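Local coordinates for protein type C neurotoxin (Clostridium botulinum, PDB 4F83) that probably recognises nerve-cell surface receptors, chiefly through the beta-trefoil half of its receptor-binding region, as related neurotoxins do, at residues 56-61 with 175-180; 308-313 with 338-343. All blocks are in the same frame, centred on the assembly; numbering follows the deposited sequence.

Contact 1: residues 56-61 with 175-180; sequences LNNNIL and LDKTIV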
loop_
_atom_site.group_PDB
_atom_site.type_symbol
_atom_site.label_atom_id
_atom_site.label_comp_id
_atom_site.label_asym_id
_atom_site.label_seq_id
_atom_site.Cartn_x
_atom_site.Cartn_y
_atom_site.Cartn_z
ATOM N N LEU A 56 -10.440 26.113 10.516
ATOM C CA LEU A 56 -11.616 26.227 9.665
ATOM C C LEU A 56 -12.211 27.595 9.794
ATOM O O LEU A 56 -12.126 28.208 10.860
ATOM C CB LEU A 56 -12.679 25.197 10.054
ATOM C CG LEU A 56 -12.295 23.731 9.930
ATOM C CD1 LEU A 56 -13.470 22.877 10.394
ATOM C CD2 LEU A 56 -11.926 23.407 8.504
ATOM N N ASN A 57 -12.808 28.075 8.694
ATOM C CA ASN A 57 -13.724 29.204 8.756
ATOM C C ASN A 57 -14.787 28.759 9.722
ATOM O O ASN A 57 -15.551 27.818 9.454
ATOM C CB ASN A 57 -14.337 29.507 7.384
ATOM C CG ASN A 57 -15.429 30.550 7.457
ATOM O OD1 ASN A 57 -16.197 30.600 8.415
ATOM N ND2 ASN A 57 -15.501 31.402 6.442
ATOM N N ASN A 58 -14.778 29.391 10.884
ATOM C CA ASN A 58 -15.650 29.009 11.960
ATOM C C ASN A 58 -17.109 28.880 11.547
ATOM O O ASN A 58 -17.831 28.053 12.100
ATOM C CB ASN A 58 -15.569 30.025 13.106
ATOM C CG ASN A 58 -16.119 29.459 14.404
ATOM O OD1 ASN A 58 -15.835 28.304 14.746
ATOM N ND2 ASN A 58 -16.913 30.252 15.122
ATOM N N ASN A 59 -17.549 29.735 10.615
ATOM C CA ASN A 59 -18.939 29.720 10.176
ATOM C C ASN A 59 -19.401 28.385 9.589
ATOM O O ASN A 59 -20.605 28.108 9.574
ATOM C CB ASN A 59 -19.241 30.898 9.231
ATOM C CG ASN A 59 -19.000 32.253 9.891
ATOM O OD1 ASN A 59 -18.055 32.983 9.543
ATOM N ND2 ASN A 59 -19.844 32.594 10.843
ATOM N N ILE A 60 -18.457 27.533 9.158
ATOM C CA ILE A 60 -18.784 26.166 8.700
ATOM C C ILE A 60 -19.482 25.368 9.783
ATOM O O ILE A 60 -20.312 24.499 9.494
ATOM C CB ILE A 60 -17.526 25.352 8.323
ATOM C CG1 ILE A 60 -16.951 25.823 7.012
ATOM C CG2 ILE A 60 -17.850 23.841 8.249
ATOM C CD1 ILE A 60 -15.518 25.365 6.835
ATOM N N LEU A 61 -19.139 25.653 11.037
ATOM C CA LEU A 61 -19.680 24.895 12.168
ATOM C C LEU A 61 -21.124 25.301 12.540
ATOM O O LEU A 61 -21.693 24.783 13.499
ATOM C CB LEU A 61 -18.735 25.014 13.372
ATOM C CG LEU A 61 -17.269 24.565 13.127
ATOM C CD1 LEU A 61 -16.487 24.588 14.434
ATOM C CD2 LEU A 61 -17.184 23.165 12.480
ATOM N N LEU A 175 -17.677 21.417 18.766
ATOM C CA LEU A 175 -16.596 21.147 17.798
ATOM C C LEU A 175 -15.565 22.269 17.805
ATOM O O LEU A 175 -15.890 23.427 18.096
ATOM C CB LEU A 175 -17.166 20.960 16.395
ATOM C CG LEU A 175 -18.052 19.733 16.224
ATOM C CD1 LEU A 175 -18.716 19.784 14.864
ATOM C CD2 LEU A 175 -17.213 18.439 16.384
ATOM N N ASP A 176 -14.329 21.913 17.441
ATOM C CA ASP A 176 -13.167 22.797 17.520
ATOM C C ASP A 176 -12.868 23.202 16.075
ATOM O O ASP A 176 -12.755 22.346 15.193
ATOM C CB ASP A 176 -12.026 21.934 18.108
ATOM C CG ASP A 176 -10.721 22.680 18.355
ATOM O OD1 ASP A 176 -10.582 23.885 17.997
ATOM O OD2 ASP A 176 -9.802 21.994 18.915
ATOM N N LYS A 177 -12.783 24.508 15.819
ATOM C CA LYS A 177 -12.463 24.976 14.471
ATOM C C LYS A 177 -10.994 24.680 14.118
ATOM O O LYS A 177 -10.615 24.712 12.945
ATOM C CB LYS A 177 -12.782 26.479 14.331
ATOM C CG LYS A 177 -11.757 27.386 14.975
ATOM C CD LYS A 177 -12.088 28.866 14.693
ATOM C CE LYS A 177 -11.080 29.823 15.364
ATOM N NZ LYS A 177 -9.721 29.743 14.727
ATOM N N THR A 178 -10.170 24.421 15.138
ATOM C CA THR A 178 -8.751 24.075 14.925
ATOM C C THR A 178 -8.539 22.543 14.919
ATOM O O THR A 178 -9.102 21.814 15.757
ATOM C CB THR A 178 -7.859 24.692 16.016
ATOM O OG1 THR A 178 -8.141 26.093 16.143
ATOM C CG2 THR A 178 -6.371 24.518 15.683
ATOM N N ILE A 179 -7.696 22.077 13.994
ATOM C CA ILE A 179 -7.363 20.659 13.881
ATOM C C ILE A 179 -5.853 20.592 13.747
ATOM O O ILE A 179 -5.289 21.204 12.832
ATOM C CB ILE A 179 -7.966 20.057 12.628
ATOM C CG1 ILE A 179 -9.491 20.290 12.629
ATOM C CG2 ILE A 179 -7.587 18.535 12.499
ATOM C CD1 ILE A 179 -10.141 20.017 11.290
ATOM N N VAL A 180 -5.210 19.878 14.657
ATOM C CA VAL A 180 -3.741 19.789 14.664
ATOM C C VAL A 180 -3.278 18.377 14.335
ATOM O O VAL A 180 -3.632 17.415 15.017
ATOM C CB VAL A 180 -3.164 20.247 16.003
ATOM C CG1 VAL A 180 -1.624 20.085 16.010
ATOM C CG2 VAL A 180 -3.587 21.718 16.309
#
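Two first torsions prepare this meeting: at chi1 -56° Leu61 turns CG opposite its own carbonyl carbon, so that CD1 lies against the backbone of residues 175-177, while at chi1 77° Lys177 holds CG between its backbone N and carbonyl carbon and runs its aliphatic chain past Asn58. The setting is the lectin-like N-terminal receptor-binding domain of the concanavalin class, and it illustrates how a small antiparallel sheet hands over to a loop. Strand 51-55 has just ended, yet Leu56 N still donates to Lys177 O over 2.8 Å with a nearly straight N-H...O angle of 172°. This bond prolongs the pairing of Ile179 with Val54 by one step, before the chain turns into the 3-10 segment 58-61. The same carbonyl oxygen, Lys177 O, is approached by Leu56 CG at 3.6 Å. Deeper in, Leu56 CD1 and Ile179 CD1 come within 4.5 Å, a loose apolar touch between two side chains that both also pack on Leu8 of strand 6-13. Leu61 CD1 lies 3.9 Å from Leu175 O and 4.2 Å from Leu175 CB, so one methyl meets both the carbonyl and the side chain of Leu175. On the more exposed side, Asn58 crosses Lys177 at about a right angle, with Asn58 OD1 3.6 Å from Lys177 CB; the lysine then bends at its last torsion, and NZ finds Asn55. An Asx turn precedes strand 178-181: Asp176 OD1, also salt-bridged to Lys95, receives Thr178 N at 2.9 Å from above the carboxylate plane.

Contact 2: residues 308-313 with 338-343; sequences RDTDTI and YGIGIF. With SO4 (sulfate ion), chain H.
In the beta-trefoil C-terminal receptor-binding domain, Arg308 of strand 302-308 is met by the 3-10 turn at Gly339-Ile340 that precedes strand 343-347. The junction rests on one backbone bond, Arg308 N to Ile340 O, at 3.1 Å and 169°. The bond is straight at the hydrogen, yet the donor stands above the carbonyl plane. Ile340 returns the contact with its longer branch. CG1 lies anti to the backbone N and reaches Arg308 O at a tight 3.2 Å, and a chi2 of 116°, well off a staggered value, brings CD1 to 3.4 Å from the same Arg308 O and over one face of the guanidinium. That flat group is fixed from within its own segment: a bend at chi3 folds the arginine back until NE donates to Asp309 O at 2.9 Å, with the acceptor in the guanidinium plane. Weak bonds from NH1 to Asp309 O and Thr310 O supplement it, and Tyr327 adds a cation-pi contact. Phe343 approaches obliquely, its CZ 4.3 Å from Arg308 N. Further along the chain a sulfate, probably from the crystallisation liquor, is caught by two successive amides: Thr310 N donates to sulfate O4 at 2.8 Å and Asp311 N to sulfate O2 at 2.8 Å. Lys330 and Arg377 bind the same ion, and their positive charges probably offset the nearness of the Asp309 carboxylate, whose OD2 is 3.7 Å from sulfate O4. The contact thus joins strand 302-308 to the 3-10 turn leading into strand 343-347, two strands that both pair with strand 292-299, within the beta-trefoil fold.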
loop_
_atom_site.group_PDB
_atom_site.type_symbol
_atom_site.label_atom_id
_atom_site.label_comp_id
_atom_site.label_asym_id
_atom_site.label_seq_id
_atom_site.Cartn_x
_atom_site.Cartn_y
_atom_site.Cartn_z
ATOM N N ARG A 308 12.297 -15.764 -20.187
ATOM C CA ARG A 308 11.646 -17.060 -20.188
ATOM C C ARG A 308 12.519 -18.100 -20.920
ATOM O O ARG A 308 13.138 -17.794 -21.947
ATOM C CB ARG A 308 10.284 -16.926 -20.886
ATOM C CG ARG A 308 9.332 -18.066 -20.578
ATOM C CD ARG A 308 8.310 -18.236 -21.715
ATOM N NE ARG A 308 8.879 -18.999 -22.812
ATOM C CZ ARG A 308 8.309 -19.213 -23.982
ATOM N NH1 ARG A 308 8.927 -19.977 -24.856
ATOM N NH2 ARG A 308 7.115 -18.681 -24.284
ATOM N N ASP A 309 12.577 -19.325 -20.403
ATOM C CA ASP A 309 13.260 -20.403 -21.140
ATOM C C ASP A 309 12.566 -20.667 -22.473
ATOM O O ASP A 309 11.357 -20.526 -22.597
ATOM C CB ASP A 309 13.233 -21.722 -20.350
ATOM C CG ASP A 309 14.237 -21.775 -19.238
ATOM O OD1 ASP A 309 14.222 -22.809 -18.502
ATOM O OD2 ASP A 309 15.041 -20.820 -19.075
ATOM N N THR A 310 13.328 -21.124 -23.451
ATOM C CA THR A 310 12.754 -21.482 -24.742
ATOM C C THR A 310 11.885 -22.715 -24.701
ATOM O O THR A 310 10.794 -22.732 -25.279
ATOM C CB THR A 310 13.869 -21.650 -25.762
ATOM O OG1 THR A 310 14.530 -20.402 -25.874
ATOM C CG2 THR A 310 13.309 -22.055 -27.137
ATOM N N ASP A 311 12.379 -23.741 -24.033
ATOM C CA ASP A 311 11.697 -25.028 -23.972
ATOM C C ASP A 311 11.206 -25.283 -22.562
ATOM O O ASP A 311 11.660 -24.628 -21.605
ATOM C CB ASP A 311 12.638 -26.129 -24.446
ATOM C CG ASP A 311 12.868 -26.073 -25.965
ATOM O OD1 ASP A 311 11.879 -25.954 -26.706
ATOM O OD2 ASP A 311 14.030 -26.133 -26.411
ATOM N N THR A 312 10.253 -26.205 -22.437
ATOM C CA THR A 312 9.651 -26.475 -21.141
ATOM C C THR A 312 10.611 -27.199 -20.191
ATOM O O THR A 312 11.721 -27.592 -20.569
ATOM C CB THR A 312 8.367 -27.319 -21.271
ATOM O OG1 THR A 312 8.696 -28.587 -21.837
ATOM C CG2 THR A 312 7.320 -26.621 -22.130
ATOM N N ILE A 313 10.148 -27.408 -18.961
ATOM C CA ILE A 313 10.955 -28.019 -17.934
ATOM C C ILE A 313 11.022 -29.552 -18.102
ATOM O O ILE A 313 11.749 -30.211 -17.393
ATOM C CB ILE A 313 10.455 -27.651 -16.528
ATOM C CG1 ILE A 313 8.982 -28.075 -16.349
ATOM C CG2 ILE A 313 10.638 -26.123 -16.291
ATOM C CD1 ILE A 313 8.526 -28.096 -14.875
ATOM N N TYR A 338 14.800 -7.711 -25.735
ATOM C CA TYR A 338 14.561 -9.030 -26.321
ATOM C C TYR A 338 13.173 -9.484 -25.933
ATOM O O TYR A 338 12.842 -9.538 -24.746
ATOM C CB TYR A 338 15.589 -10.041 -25.811
ATOM C CG TYR A 338 17.000 -9.705 -26.239
ATOM C CD1 TYR A 338 17.426 -9.963 -27.543
ATOM C CD2 TYR A 338 17.882 -9.092 -25.364
ATOM C CE1 TYR A 338 18.715 -9.636 -27.962
ATOM C CE2 TYR A 338 19.169 -8.764 -25.760
ATOM C CZ TYR A 338 19.583 -9.046 -27.064
ATOM O OH TYR A 338 20.859 -8.713 -27.478
ATOM N N GLY A 339 12.391 -9.880 -26.934
ATOM C CA GLY A 339 10.993 -10.217 -26.729
ATOM C C GLY A 339 10.806 -11.305 -25.691
ATOM O O GLY A 339 9.820 -11.288 -24.925
ATOM N N ILE A 340 11.761 -12.233 -25.630
ATOM C CA ILE A 340 11.622 -13.385 -24.720
ATOM C C ILE A 340 11.770 -12.928 -23.253
ATOM O O ILE A 340 11.376 -13.647 -22.328
ATOM C CB ILE A 340 12.615 -14.526 -25.062
ATOM C CG1 ILE A 340 12.281 -15.774 -24.240
ATOM C CG2 ILE A 340 14.034 -14.083 -24.779
ATOM C CD1 ILE A 340 11.855 -16.958 -25.031
ATOM N N GLY A 341 12.266 -11.706 -23.048
ATOM C CA GLY A 341 12.359 -11.134 -21.688
ATOM C C GLY A 341 11.432 -9.953 -21.429
ATOM O O GLY A 341 11.679 -9.169 -20.499
ATOM N N ILE A 342 10.394 -9.802 -22.258
ATOM C CA ILE A 342 9.407 -8.728 -22.042
ATOM C C ILE A 342 8.129 -9.323 -21.485
ATOM O O ILE A 342 7.631 -10.365 -21.998
ATOM C CB ILE A 342 9.123 -7.927 -23.351
ATOM C CG1 ILE A 342 10.420 -7.199 -23.765
ATOM C CG2 ILE A 342 7.989 -6.898 -23.109
ATOM C CD1 ILE A 342 10.362 -6.459 -25.103
ATOM N N PHE A 343 7.596 -8.669 -20.451
ATOM C CA PHE A 343 6.419 -9.161 -19.754
ATOM C C PHE A 343 5.426 -8.035 -19.660
ATOM O O PHE A 343 5.802 -6.875 -19.853
ATOM C CB PHE A 343 6.825 -9.633 -18.346
ATOM C CG PHE A 343 7.824 -10.779 -18.359
ATOM C CD1 PHE A 343 7.383 -12.093 -18.384
ATOM C CD2 PHE A 343 9.206 -10.525 -18.385
ATOM C CE1 PHE A 343 8.305 -13.170 -18.410
ATOM C CE2 PHE A 343 10.128 -11.562 -18.406
ATOM C CZ PHE A 343 9.682 -12.898 -18.418
HETATM S S SO4 H . 16.117 -23.242 -22.601
HETATM O O1 SO4 H . 16.974 -23.558 -23.746
HETATM O O2 SO4 H . 14.857 -23.997 -22.759
HETATM O O3 SO4 H . 16.816 -23.683 -21.403
HETATM O O4 SO4 H . 15.839 -21.797 -22.538
#

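How the contacts relate
From the N terminus, the chain first builds the lectin-like domain, in which contact 1 brings the loop after strand 51-55 back to the start of strand 178-181, closing a loop of 113 residues rich in strand. Only after this loop has closed does the chain pass into the beta-trefoil domain. There contact 2 closes a much shorter excursion of 24 residues, joining Arg308 of strand 302-308 to the 3-10 turn before strand 343-347. The two are therefore in series, neither nested nor crossing. They lie on opposite sides of the chain's centre, their own centres about 60 Å apart, and each ties together its own domain alone.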